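Local coordinates for colicin B (PDB 1RH1), which forms channels in the cytoplasmic membrane of Escherichia coli and close relatives, depolarising it and dissipating cellular energy, at residues P193-P201 with K211-S219. Numbering follows the deposited sequence.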
loop_
_atom_site.group_PDB
_atom_site.type_symbol
_atom_site.label_atom_id
_atom_site.label_comp_id
_atom_site.label_asym_id
_atom_site.label_seq_id
_atom_site.Cartn_x
_atom_site.Cartn_y
_atom_site.Cartn_z
ATOM N N PRO A 193 -11.454 -7.597 12.208
ATOM C CA PRO A 193 -12.895 -7.829 12.387
ATOM C C PRO A 193 -13.412 -8.360 13.709
ATOM O O PRO A 193 -12.884 -9.360 14.204
ATOM C CB PRO A 193 -13.279 -8.748 11.265
ATOM C CG PRO A 193 -11.975 -9.415 10.924
ATOM C CD PRO A 193 -10.976 -8.272 11.019
ATOM N N VAL A 194 -14.414 -7.685 14.299
ATOM C CA VAL A 194 -15.076 -8.217 15.487
ATOM C C VAL A 194 -16.166 -9.214 15.043
ATOM O O VAL A 194 -16.972 -8.921 14.145
ATOM C CB VAL A 194 -15.672 -7.049 16.289
ATOM C CG1 VAL A 194 -16.460 -7.499 17.510
ATOM C CG2 VAL A 194 -14.512 -6.218 16.776
ATOM N N VAL A 195 -16.139 -10.450 15.581
ATOM C CA VAL A 195 -17.155 -11.459 15.290
ATOM C C VAL A 195 -17.796 -11.854 16.597
ATOM O O VAL A 195 -17.251 -11.628 17.687
ATOM C CB VAL A 195 -16.630 -12.791 14.641
ATOM C CG1 VAL A 195 -15.942 -12.484 13.326
ATOM C CG2 VAL A 195 -15.690 -13.525 15.580
ATOM N N ASP A 196 -18.934 -12.539 16.422
ATOM C CA ASP A 196 -19.784 -12.910 17.543
ATOM C C ASP A 196 -19.938 -14.366 17.943
ATOM O O ASP A 196 -20.412 -15.194 17.165
ATOM C CB ASP A 196 -21.179 -12.368 17.307
ATOM C CG ASP A 196 -21.678 -11.696 18.565
ATOM O OD1 ASP A 196 -21.570 -10.467 18.634
ATOM O OD2 ASP A 196 -22.150 -12.400 19.470
ATOM N N ALA A 197 -19.546 -14.642 19.193
ATOM C CA ALA A 197 -19.743 -15.938 19.802
ATOM C C ALA A 197 -21.180 -15.983 20.307
ATOM O O ALA A 197 -21.710 -15.084 20.961
ATOM C CB ALA A 197 -18.795 -16.123 20.966
ATOM N N VAL A 198 -21.830 -17.058 19.879
ATOM C CA VAL A 198 -23.224 -17.391 20.156
ATOM C C VAL A 198 -23.336 -18.678 20.993
ATOM O O VAL A 198 -22.622 -19.635 20.700
ATOM C CB VAL A 198 -23.893 -17.521 18.787
ATOM C CG1 VAL A 198 -25.279 -18.131 18.894
ATOM C CG2 VAL A 198 -24.002 -16.126 18.184
ATOM N N PRO A 199 -24.195 -18.812 22.019
ATOM C CA PRO A 199 -24.330 -20.039 22.810
ATOM C C PRO A 199 -24.774 -21.230 21.958
ATOM O O PRO A 199 -25.604 -21.096 21.052
ATOM C CB PRO A 199 -25.312 -19.635 23.894
ATOM C CG PRO A 199 -26.194 -18.631 23.193
ATOM C CD PRO A 199 -25.163 -17.809 22.450
ATOM N N VAL A 200 -24.184 -22.393 22.211
ATOM C CA VAL A 200 -24.507 -23.575 21.422
ATOM C C VAL A 200 -25.561 -24.387 22.167
ATOM O O VAL A 200 -25.364 -24.680 23.342
ATOM C CB VAL A 200 -23.224 -24.437 21.186
ATOM C CG1 VAL A 200 -23.553 -25.687 20.400
ATOM C CG2 VAL A 200 -22.219 -23.673 20.341
ATOM N N PRO A 201 -26.680 -24.758 21.541
ATOM C CA PRO A 201 -27.661 -25.699 22.052
ATOM C C PRO A 201 -27.254 -27.124 22.320
ATOM O O PRO A 201 -26.553 -27.764 21.540
ATOM C CB PRO A 201 -28.785 -25.662 21.071
ATOM C CG PRO A 201 -28.155 -25.134 19.816
ATOM C CD PRO A 201 -27.195 -24.098 20.356
ATOM N N LYS A 211 -23.922 -25.227 28.703
ATOM C CA LYS A 211 -23.302 -24.298 29.630
ATOM C C LYS A 211 -21.837 -24.078 29.282
ATOM O O LYS A 211 -21.083 -25.030 29.071
ATOM C CB LYS A 211 -23.384 -24.826 31.054
ATOM C CG LYS A 211 -22.862 -23.826 32.095
ATOM C CD LYS A 211 -22.623 -24.532 33.430
ATOM C CE LYS A 211 -22.081 -23.645 34.581
ATOM N NZ LYS A 211 -23.011 -22.632 35.064
ATOM N N ASP A 212 -21.486 -22.790 29.177
ATOM C CA ASP A 212 -20.122 -22.318 28.963
ATOM C C ASP A 212 -19.390 -22.812 27.713
ATOM O O ASP A 212 -18.182 -23.079 27.715
ATOM C CB ASP A 212 -19.297 -22.650 30.244
ATOM C CG ASP A 212 -19.541 -21.786 31.495
ATOM O OD1 ASP A 212 -18.790 -21.919 32.456
ATOM O OD2 ASP A 212 -20.463 -20.974 31.544
ATOM N N VAL A 213 -20.170 -22.919 26.638
ATOM C CA VAL A 213 -19.752 -23.384 25.330
ATOM C C VAL A 213 -20.478 -22.419 24.407
ATOM O O VAL A 213 -21.699 -22.212 24.503
ATOM C CB VAL A 213 -20.213 -24.869 25.118
ATOM C CG1 VAL A 213 -20.325 -25.258 23.657
ATOM C CG2 VAL A 213 -19.158 -25.793 25.659
ATOM N N TYR A 214 -19.681 -21.811 23.520
ATOM C CA TYR A 214 -20.132 -20.805 22.564
ATOM C C TYR A 214 -19.545 -21.137 21.208
ATOM O O TYR A 214 -18.522 -21.814 21.184
ATOM C CB TYR A 214 -19.644 -19.406 22.980
ATOM C CG TYR A 214 -20.064 -19.013 24.387
ATOM C CD1 TYR A 214 -19.237 -19.320 25.468
ATOM C CD2 TYR A 214 -21.304 -18.422 24.609
ATOM C CE1 TYR A 214 -19.657 -19.052 26.770
ATOM C CE2 TYR A 214 -21.725 -18.150 25.914
ATOM C CZ TYR A 214 -20.899 -18.472 26.982
ATOM O OH TYR A 214 -21.317 -18.235 28.277
ATOM N N SER A 215 -20.125 -20.710 20.077
ATOM C CA SER A 215 -19.531 -20.944 18.761
ATOM C C SER A 215 -19.240 -19.630 18.050
ATOM O O SER A 215 -20.061 -18.711 18.077
ATOM C CB SER A 215 -20.442 -21.769 17.837
ATOM O OG SER A 215 -21.605 -21.089 17.373
ATOM N N ALA A 216 -18.089 -19.531 17.376
ATOM C CA ALA A 216 -17.714 -18.305 16.693
ATOM C C ALA A 216 -17.177 -18.529 15.304
ATOM O O ALA A 216 -16.452 -19.505 15.099
ATOM C CB ALA A 216 -16.644 -17.588 17.432
ATOM N N PRO A 217 -17.486 -17.670 14.321
ATOM C CA PRO A 217 -16.915 -17.730 12.988
ATOM C C PRO A 217 -15.470 -17.255 12.830
ATOM O O PRO A 217 -15.163 -16.175 12.303
ATOM C CB PRO A 217 -17.908 -16.953 12.172
ATOM C CG PRO A 217 -18.350 -15.883 13.124
ATOM C CD PRO A 217 -18.552 -16.679 14.389
ATOM N N VAL A 218 -14.573 -18.106 13.344
ATOM C CA VAL A 218 -13.145 -17.952 13.141
ATOM C C VAL A 218 -12.917 -18.265 11.670
ATOM O O VAL A 218 -12.120 -17.596 11.005
ATOM C CB VAL A 218 -12.393 -18.920 14.005
ATOM C CG1 VAL A 218 -10.910 -18.766 13.789
ATOM C CG2 VAL A 218 -12.784 -18.655 15.446
ATOM N N SER A 219 -13.633 -19.317 11.196
ATOM C CA SER A 219 -13.837 -19.638 9.777
ATOM C C SER A 219 -12.546 -19.749 8.975
ATOM O O SER A 219 -11.689 -20.483 9.485
ATOM C CB SER A 219 -14.822 -18.538 9.334
ATOM O OG SER A 219 -15.616 -18.880 8.211
#
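Val198 and Ser215 form the hydrogen-bonded pair of a short antiparallel ladder. Val198 N donates to Ser215 O over 3.0 Å. Ser215 N returns a bond to Val198 O over 2.8 Å, and both bonds are nearly straight. A third bond, Val200 N to Val213 O, is weak at 3.4 Å. Pro199, which lacks an amide hydrogen, faces Tyr214 as the non-hydrogen-bonded pair, so the proline costs the ladder no bond. The axes of 198-201 and 213-216 run at 116°, and the ladder spans two bridges, Val198-Ser215 and Pro199-Tyr214.

Val200 can be followed outward. Val200 CB lies 3.9 Å from Val213 CG1. CG1 of Val200, anti to the backbone N (chi1 178°), lies beside the carbonyl carbon, which leaves CG2 beside the backbone N. CG2 rests on Ser215, 3.6 Å from Ser215 CB and as near to the Ser215 backbone N, with Ser215 OG and Val213 CG1 slightly farther. Tyr214 CB packs against the Ala197 methyl, and the ring brings Tyr214 CD2 obliquely to 3.9 Å from Pro199 CA. Past the ladder, the contact continues without hydrogen bonds: Val195 and Pro217 lie alongside each other, pointing opposite ways, with Val195 CB 3.8 Å from Pro217 CG. Pro217 is the centre of an inverse gamma turn that follows strand 213-216.

Both strands belong to the strand-rich N-terminal part of the chain, ahead of the long helix 291-340. In their mixed sheet, strand 213-216 also pairs antiparallel with strand 225-228, whose Val226 and Ser228 touch Val213. Strand 189-201 runs parallel to strand 266-271, and Val270 of that neighbour packs against Val195, Ala197 and Ala216, joining both sides of the contact.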